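Quinoline 2-oxidoreductase large subunit (Pseudomonas putida, PDB 1T3Q) forms the large subunit of a molybdenum hydroxylase that oxidises quinoline, holding the molybdenum ion and its molybdopterin cytosine dinucleotide cofactor. Local coordinates at residues B[198-203]-B[256-261]; B[219-224]-B[263-268]. One frame throughout, in Å; residues are numbered along the deposited sequence.

Interaction 1: residues B[198-203]-B[256-261]; sequences ACPMET and GQKAHL. With SMO (dioxosulfidomolybdenum(VI) ion), chain O.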
ATOM      1  N   ALA B 198     -17.106 -25.571  -1.090  1.00 13.42           N
ATOM      2  CA  ALA B 198     -16.843 -24.887   0.176  1.00 15.31           C
ATOM      3  C   ALA B 198     -17.805 -23.701   0.221  1.00 16.43           C
ATOM      4  O   ALA B 198     -18.209 -23.237   1.292  1.00 16.80           O
ATOM      5  CB  ALA B 198     -15.398 -24.400   0.223  1.00 12.60           C
ATOM      6  N   CYS B 199     -18.155 -23.213  -0.965  1.00 15.96           N
ATOM      7  CA  CYS B 199     -19.081 -22.095  -1.118  1.00 15.64           C
ATOM      8  C   CYS B 199     -18.895 -20.959  -0.101  1.00 15.83           C
ATOM      9  O   CYS B 199     -19.812 -20.623   0.656  1.00 16.49           O
ATOM     10  CB  CYS B 199     -20.525 -22.628  -1.066  1.00 16.07           C
ATOM     11  SG  CYS B 199     -21.793 -21.476  -1.675  1.00 18.24           S
ATOM     12  N   PRO B 200     -17.696 -20.359  -0.053  1.00 15.12           N
ATOM     13  CA  PRO B 200     -17.478 -19.260   0.893  1.00 14.70           C
ATOM     14  C   PRO B 200     -18.296 -18.074   0.375  1.00 16.00           C
ATOM     15  O   PRO B 200     -18.518 -17.973  -0.827  1.00 15.43           O
ATOM     16  CB  PRO B 200     -15.974 -19.019   0.792  1.00 15.81           C
ATOM     17  CG  PRO B 200     -15.688 -19.353  -0.650  1.00 14.92           C
ATOM     18  CD  PRO B 200     -16.479 -20.629  -0.837  1.00 15.32           C
ATOM     19  N   MET B 201     -18.758 -17.185   1.256  1.00 14.98           N
ATOM     20  CA  MET B 201     -19.551 -16.050   0.778  1.00 15.63           C
ATOM     21  C   MET B 201     -18.741 -15.141  -0.146  1.00 14.89           C
ATOM     22  O   MET B 201     -19.299 -14.513  -1.049  1.00 16.60           O
ATOM     23  CB  MET B 201     -20.149 -15.258   1.950  1.00 16.48           C
ATOM     24  CG  MET B 201     -21.338 -15.961   2.598  1.00 20.22           C
ATOM     25  SD  MET B 201     -22.698 -16.336   1.430  1.00 26.13           S
ATOM     26  CE  MET B 201     -22.245 -18.012   0.922  1.00 25.53           C
ATOM     27  N   GLU B 202     -17.433 -15.059   0.084  1.00 14.13           N
ATOM     28  CA  GLU B 202     -16.565 -14.276  -0.794  1.00 14.92           C
ATOM     29  C   GLU B 202     -15.928 -15.287  -1.747  1.00 14.48           C
ATOM     30  O   GLU B 202     -15.333 -16.268  -1.303  1.00 13.61           O
ATOM     31  CB  GLU B 202     -15.445 -13.581  -0.021  1.00 14.74           C
ATOM     32  CG  GLU B 202     -14.421 -12.926  -0.944  1.00 16.05           C
ATOM     33  CD  GLU B 202     -13.097 -12.655  -0.261  1.00 15.73           C
ATOM     34  OE1 GLU B 202     -12.539 -13.590   0.353  1.00 14.96           O
ATOM     35  OE2 GLU B 202     -12.606 -11.514  -0.343  1.00 17.29           O
ATOM     36  N   THR B 203     -16.051 -15.056  -3.048  1.00 15.72           N
ATOM     37  CA  THR B 203     -15.471 -15.974  -4.021  1.00 15.81           C
ATOM     38  C   THR B 203     -13.962 -15.755  -4.085  1.00 15.89           C
ATOM     39  O   THR B 203     -13.415 -14.921  -3.361  1.00 16.06           O
ATOM     40  CB  THR B 203     -16.059 -15.737  -5.423  1.00 17.45           C
ATOM     41  OG1 THR B 203     -15.827 -14.378  -5.808  1.00 17.96           O
ATOM     42  CG2 THR B 203     -17.557 -16.024  -5.430  1.00 18.85           C
ATOM     43  N   GLY B 256     -10.702 -24.283   3.095  1.00 16.11           N
ATOM     44  CA  GLY B 256      -9.938 -25.211   2.275  1.00 17.03           C
ATOM     45  C   GLY B 256      -9.906 -24.838   0.802  1.00 16.78           C
ATOM     46  O   GLY B 256      -8.903 -25.068   0.114  1.00 17.07           O
ATOM     47  N   GLN B 257     -10.994 -24.257   0.306  1.00 16.73           N
ATOM     48  CA  GLN B 257     -11.061 -23.884  -1.110  1.00 16.46           C
ATOM     49  C   GLN B 257      -9.947 -22.916  -1.477  1.00 17.61           C
ATOM     50  O   GLN B 257      -9.395 -22.967  -2.582  1.00 16.78           O
ATOM     51  CB  GLN B 257     -12.415 -23.253  -1.439  1.00 16.02           C
ATOM     52  CG  GLN B 257     -12.665 -23.084  -2.938  1.00 16.21           C
ATOM     53  CD  GLN B 257     -13.911 -22.279  -3.240  1.00 13.88           C
ATOM     54  OE1 GLN B 257     -13.882 -21.050  -3.246  1.00 15.63           O
ATOM     55  NE2 GLN B 257     -15.020 -22.972  -3.477  1.00 13.34           N
ATOM     56  N   LYS B 258      -9.616 -22.032  -0.544  1.00 14.80           N
ATOM     57  CA  LYS B 258      -8.576 -21.049  -0.768  1.00 14.71           C
ATOM     58  C   LYS B 258      -7.216 -21.543  -0.278  1.00 13.81           C
ATOM     59  O   LYS B 258      -6.293 -20.761  -0.049  1.00 15.09           O
ATOM     60  CB  LYS B 258      -8.986 -19.721  -0.117  1.00 15.44           C
ATOM     61  CG  LYS B 258     -10.178 -19.109  -0.853  1.00 14.94           C
ATOM     62  CD  LYS B 258     -10.718 -17.830  -0.223  1.00 16.29           C
ATOM     63  CE  LYS B 258     -11.977 -17.386  -0.963  1.00 15.42           C
ATOM     64  NZ  LYS B 258     -12.743 -16.337  -0.222  1.00 16.44           N
ATOM     65  N   ALA B 259      -7.110 -22.860  -0.136  1.00 15.53           N
ATOM     66  CA  ALA B 259      -5.871 -23.500   0.274  1.00 16.01           C
ATOM     67  C   ALA B 259      -5.363 -24.313  -0.917  1.00 17.41           C
ATOM     68  O   ALA B 259      -4.901 -25.441  -0.760  1.00 16.23           O
ATOM     69  CB  ALA B 259      -6.102 -24.410   1.473  1.00 16.14           C
ATOM     70  N   HIS B 260      -5.489 -23.737  -2.107  1.00 17.58           N
ATOM     71  CA  HIS B 260      -5.012 -24.370  -3.337  1.00 18.94           C
ATOM     72  C   HIS B 260      -4.385 -23.288  -4.194  1.00 20.41           C
ATOM     73  O   HIS B 260      -4.639 -22.095  -4.000  1.00 19.00           O
ATOM     74  CB  HIS B 260      -6.147 -24.977  -4.170  1.00 17.96           C
ATOM     75  CG  HIS B 260      -6.947 -26.024  -3.464  1.00 18.95           C
ATOM     76  ND1 HIS B 260      -8.113 -25.736  -2.789  1.00 18.08           N
ATOM     77  CD2 HIS B 260      -6.762 -27.361  -3.346  1.00 18.17           C
ATOM     78  CE1 HIS B 260      -8.615 -26.851  -2.288  1.00 18.33           C
ATOM     79  NE2 HIS B 260      -7.815 -27.851  -2.611  1.00 19.12           N
ATOM     80  N   LEU B 261      -3.566 -23.706  -5.148  1.00 18.57           N
ATOM     81  CA  LEU B 261      -2.972 -22.758  -6.071  1.00 19.64           C
ATOM     82  C   LEU B 261      -3.960 -22.739  -7.227  1.00 18.49           C
ATOM     83  O   LEU B 261      -4.294 -23.790  -7.775  1.00 20.41           O
ATOM     84  CB  LEU B 261      -1.606 -23.245  -6.559  1.00 18.75           C
ATOM     85  CG  LEU B 261      -0.937 -22.274  -7.533  1.00 18.83           C
ATOM     86  CD1 LEU B 261      -0.573 -20.987  -6.806  1.00 18.39           C
ATOM     87  CD2 LEU B 261       0.313 -22.912  -8.126  1.00 19.31           C
TER
HETATM   88  S   SMO O4923      -9.862 -27.980   4.351  1.00 28.67           S
HETATM   89 MO   SMO O4923      -8.877 -26.779   5.816  1.00 26.76          MO
HETATM   90  OM2 SMO O4923      -7.924 -28.233   5.858  1.00 28.79           O
HETATM   91  OM1 SMO O4923      -8.117 -25.627   4.834  1.00 27.66           O

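Interaction 2: residues B[219-224]-B[263-268]; sequences LWTATQ and PEELLV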
ATOM      1  N   LEU B 219       1.608  -9.822  -5.579  1.00 13.83           N
ATOM      2  CA  LEU B 219       0.381 -10.543  -5.857  1.00 15.22           C
ATOM      3  C   LEU B 219      -0.508 -10.534  -4.628  1.00 15.33           C
ATOM      4  O   LEU B 219      -0.164 -11.128  -3.600  1.00 16.45           O
ATOM      5  CB  LEU B 219       0.670 -11.997  -6.241  1.00 12.51           C
ATOM      6  CG  LEU B 219      -0.571 -12.896  -6.363  1.00 13.04           C
ATOM      7  CD1 LEU B 219      -1.476 -12.395  -7.484  1.00 14.44           C
ATOM      8  CD2 LEU B 219      -0.137 -14.333  -6.639  1.00 16.26           C
ATOM      9  N   TRP B 220      -1.634  -9.838  -4.729  1.00 15.41           N
ATOM     10  CA  TRP B 220      -2.614  -9.798  -3.649  1.00 15.47           C
ATOM     11  C   TRP B 220      -3.533 -10.968  -3.959  1.00 15.67           C
ATOM     12  O   TRP B 220      -4.012 -11.093  -5.080  1.00 16.16           O
ATOM     13  CB  TRP B 220      -3.444  -8.517  -3.702  1.00 16.44           C
ATOM     14  CG  TRP B 220      -2.772  -7.297  -3.177  1.00 17.51           C
ATOM     15  CD1 TRP B 220      -2.864  -6.791  -1.909  1.00 17.00           C
ATOM     16  CD2 TRP B 220      -1.956  -6.389  -3.918  1.00 19.80           C
ATOM     17  NE1 TRP B 220      -2.157  -5.614  -1.823  1.00 20.42           N
ATOM     18  CE2 TRP B 220      -1.591  -5.345  -3.042  1.00 18.27           C
ATOM     19  CE3 TRP B 220      -1.499  -6.355  -5.242  1.00 20.90           C
ATOM     20  CZ2 TRP B 220      -0.789  -4.271  -3.446  1.00 23.17           C
ATOM     21  CZ3 TRP B 220      -0.700  -5.286  -5.647  1.00 24.44           C
ATOM     22  CH2 TRP B 220      -0.354  -4.258  -4.749  1.00 23.87           C
ATOM     23  N   THR B 221      -3.758 -11.848  -2.994  1.00 13.44           N
ATOM     24  CA  THR B 221      -4.648 -12.968  -3.245  1.00 15.16           C
ATOM     25  C   THR B 221      -5.328 -13.454  -1.977  1.00 15.61           C
ATOM     26  O   THR B 221      -4.719 -13.474  -0.910  1.00 16.87           O
ATOM     27  CB  THR B 221      -3.901 -14.154  -3.918  1.00 15.33           C
ATOM     28  OG1 THR B 221      -4.784 -15.277  -4.002  1.00 17.67           O
ATOM     29  CG2 THR B 221      -2.655 -14.547  -3.135  1.00 15.52           C
ATOM     30  N   ALA B 222      -6.601 -13.818  -2.103  1.00 16.53           N
ATOM     31  CA  ALA B 222      -7.375 -14.324  -0.974  1.00 17.27           C
ATOM     32  C   ALA B 222      -6.971 -15.785  -0.793  1.00 15.72           C
ATOM     33  O   ALA B 222      -7.669 -16.697  -1.236  1.00 15.11           O
ATOM     34  CB  ALA B 222      -8.862 -14.219  -1.269  1.00 17.40           C
ATOM     35  N   THR B 223      -5.836 -15.994  -0.142  1.00 15.48           N
ATOM     36  CA  THR B 223      -5.323 -17.341   0.064  1.00 15.06           C
ATOM     37  C   THR B 223      -5.074 -17.675   1.527  1.00 15.45           C
ATOM     38  O   THR B 223      -4.895 -16.786   2.367  1.00 15.17           O
ATOM     39  CB  THR B 223      -3.999 -17.535  -0.712  1.00 13.66           C
ATOM     40  OG1 THR B 223      -3.524 -18.873  -0.527  1.00 16.08           O
ATOM     41  CG2 THR B 223      -2.934 -16.561  -0.201  1.00 15.02           C
ATOM     42  N   GLN B 224      -5.067 -18.969   1.823  1.00 16.27           N
ATOM     43  CA  GLN B 224      -4.800 -19.453   3.175  1.00 17.35           C
ATOM     44  C   GLN B 224      -3.326 -19.873   3.260  1.00 19.59           C
ATOM     45  O   GLN B 224      -2.832 -20.210   4.339  1.00 20.58           O
ATOM     46  CB  GLN B 224      -5.678 -20.672   3.494  1.00 16.99           C
ATOM     47  CG  GLN B 224      -7.155 -20.466   3.210  1.00 16.33           C
ATOM     48  CD  GLN B 224      -7.990 -21.699   3.486  1.00 18.41           C
ATOM     49  OE1 GLN B 224      -9.000 -21.928   2.824  1.00 16.15           O
ATOM     50  NE2 GLN B 224      -7.581 -22.495   4.473  1.00 20.18           N
ATOM     51  N   PRO B 263      -5.178 -21.585 -11.115  1.00 17.12           N
ATOM     52  CA  PRO B 263      -4.584 -21.169 -12.386  1.00 17.94           C
ATOM     53  C   PRO B 263      -4.640 -19.642 -12.500  1.00 18.45           C
ATOM     54  O   PRO B 263      -3.686 -19.005 -12.942  1.00 18.46           O
ATOM     55  CB  PRO B 263      -5.471 -21.861 -13.416  1.00 17.24           C
ATOM     56  CG  PRO B 263      -5.793 -23.153 -12.742  1.00 18.25           C
ATOM     57  CD  PRO B 263      -6.088 -22.730 -11.303  1.00 17.73           C
ATOM     58  N   GLU B 264      -5.758 -19.055 -12.075  1.00 17.81           N
ATOM     59  CA  GLU B 264      -5.924 -17.607 -12.160  1.00 17.35           C
ATOM     60  C   GLU B 264      -4.875 -16.805 -11.393  1.00 17.56           C
ATOM     61  O   GLU B 264      -4.535 -15.698 -11.800  1.00 15.47           O
ATOM     62  CB  GLU B 264      -7.331 -17.200 -11.709  1.00 19.06           C
ATOM     63  CG  GLU B 264      -8.436 -17.690 -12.633  1.00 19.65           C
ATOM     64  CD  GLU B 264      -9.021 -19.029 -12.224  1.00 22.71           C
ATOM     65  OE1 GLU B 264      -8.271 -19.889 -11.712  1.00 24.57           O
ATOM     66  OE2 GLU B 264     -10.237 -19.227 -12.427  1.00 23.68           O
ATOM     67  N   GLU B 265      -4.359 -17.346 -10.289  1.00 16.58           N
ATOM     68  CA  GLU B 265      -3.337 -16.626  -9.528  1.00 17.08           C
ATOM     69  C   GLU B 265      -2.088 -16.475 -10.384  1.00 17.73           C
ATOM     70  O   GLU B 265      -1.434 -15.431 -10.384  1.00 17.70           O
ATOM     71  CB  GLU B 265      -2.993 -17.366  -8.225  1.00 15.98           C
ATOM     72  CG  GLU B 265      -4.130 -17.359  -7.216  1.00 21.08           C
ATOM     73  CD  GLU B 265      -3.828 -18.176  -5.968  1.00 23.16           C
ATOM     74  OE1 GLU B 265      -3.851 -17.599  -4.858  1.00 24.90           O
ATOM     75  OE2 GLU B 265      -3.578 -19.393  -6.095  1.00 20.39           O
ATOM     76  N   LEU B 266      -1.757 -17.524 -11.129  1.00 18.92           N
ATOM     77  CA  LEU B 266      -0.590 -17.460 -11.984  1.00 18.10           C
ATOM     78  C   LEU B 266      -0.904 -16.550 -13.159  1.00 16.62           C
ATOM     79  O   LEU B 266      -0.086 -15.716 -13.538  1.00 17.21           O
ATOM     80  CB  LEU B 266      -0.213 -18.857 -12.490  1.00 19.89           C
ATOM     81  CG  LEU B 266       0.161 -19.879 -11.412  1.00 22.12           C
ATOM     82  CD1 LEU B 266       0.571 -21.190 -12.075  1.00 25.21           C
ATOM     83  CD2 LEU B 266       1.293 -19.341 -10.565  1.00 23.64           C
ATOM     84  N   LEU B 267      -2.104 -16.698 -13.711  1.00 16.64           N
ATOM     85  CA  LEU B 267      -2.502 -15.899 -14.860  1.00 17.05           C
ATOM     86  C   LEU B 267      -2.431 -14.402 -14.629  1.00 17.12           C
ATOM     87  O   LEU B 267      -1.903 -13.680 -15.472  1.00 18.61           O
ATOM     88  CB  LEU B 267      -3.899 -16.299 -15.334  1.00 16.53           C
ATOM     89  CG  LEU B 267      -3.978 -17.663 -16.032  1.00 18.67           C
ATOM     90  CD1 LEU B 267      -5.427 -18.064 -16.217  1.00 16.40           C
ATOM     91  CD2 LEU B 267      -3.252 -17.598 -17.389  1.00 15.86           C
ATOM     92  N   VAL B 268      -2.941 -13.909 -13.500  1.00 17.41           N
ATOM     93  CA  VAL B 268      -2.875 -12.466 -13.289  1.00 16.33           C
ATOM     94  C   VAL B 268      -1.437 -11.968 -13.231  1.00 16.92           C
ATOM     95  O   VAL B 268      -1.145 -10.862 -13.682  1.00 16.64           O
ATOM     96  CB  VAL B 268      -3.645 -12.015 -12.020  1.00 18.38           C
ATOM     97  CG1 VAL B 268      -5.138 -12.224 -12.237  1.00 16.61           C
ATOM     98  CG2 VAL B 268      -3.166 -12.790 -10.799  1.00 17.15           C
TER
HETATM   99  O   HOH W   1      -4.467 -19.561  -3.040  1.00 15.71           O

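Interaction 1: residues B[198-203]-B[256-261]
Lys258 reaches Glu202 with a side chain extended beyond CG, and its ammonium group illustrates how a buried charge is paid for by several acceptors at once. NZ bonds to Glu202 O at 2.8 Å, from above the carbonyl plane, and forms a salt bridge of 2.8 Å with Glu202 OE1, which it meets on the anti side, 23° out of the carboxylate plane. Gly253 O supplies a third acceptor, while Glu202 OE1 also receives the backbone N-H of Gly252. A chi1 of 172° sets CG beside Glu202's own carbonyl carbon, and the extended chain carries OE1 to the same ammonium group that the carbonyl O binds. With an alanine here instead of the lysine, the buried Glu202 carboxylate would probably be left without this countercharge and the two loops without this tie. Beside this polar grip, Gln257 CB packs on Ala198 CB at 3.6 Å, and the side chains of Gln257 and Pro200 cross at about a right angle.

Within 256-261, Ala259 N bonds to Gly256 O at 2.9 Å in a type I beta turn. His260 ND1 donates almost straight to Gln257 O, 3.1 Å away in the plane of the imidazole, and NE2 accepts from Ala369 N. Across the subunit boundary, Ala198 O is bound by Arg143 of the small subunit. Gly256 CA lies 3.2 Å from OM1 of the molybdenum ion, where a side chain would run into the sulfido ligand: this is a cofactor-lining loop of the molybdenum site in the xanthine dehydrogenase family.

Interaction 2: residues B[219-224]-B[263-268]
The carboxylate of Glu265 is the flat group here, and segment 219-224 gathers at its OE1 corner instead of lying over either face. Thr221 OG1 donates to Glu265 OE1 at 2.6 Å along the anti lone pair, the one pointing away from OE2. With OG1 anti to the backbone N (chi1 174°), the hydroxyl of Thr221 is turned out from the strand to the glutamate, and the two side chains cross at about a right angle. Water 1 gives OE1 a second proton over 2.7 Å and also bonds Thr223 OG1 at 2.8 Å, thus bridging helix and loop. That hydroxyl has Met225 N as its stronger partner. OE2 takes the backbone N-H of His262, just before the helix, which together with the bonds to OE1 probably fixes the carboxylate's rotation.

The setting is a helix laid against a mixed beta sheet: at the start of helix 263-275, segment 263-268 runs roughly antiparallel to strand segment 219-221, with axes that approach to 9.7 Å and an angle of 153°. Strand 205-211 and helix 226-237 also line this interface, through Ala208 and Val229. Just beyond the strand, Ala222 centres an inverse gamma turn.

About one turn further along the helix, and two residues earlier on the strand, the contact becomes apolar. Leu219 CD1 touches Val268 CG2 at 3.7 Å, and Leu219 CD2 sits 4.1 Å from Glu265 O, a carbonyl oxygen buried with no polar partner in the model.

Overall arrangement
Along the chain, 198-203 comes first, in the loop between strands 185-193 and 205-211; 219-224 follows at the end of strand 216-221. Interaction 1 closes when 256-261 returns to the first loop, after helix 226-237 and strand 244-247, and interaction 2 closes directly afterwards as helix 263-275 begins. The segments alternate, so the two loops cross rather than nest. The crossing is stitched by Gln224, whose N lies 2.9 Å from Lys258 O and whose OE1 is hydrogen-bonded to Gly256 N. Interaction 2 thus joins helix to sheet, interaction 1 joins two loops beside the small subunit, and Gln224 and Gly256 bring both to the molybdenum ion.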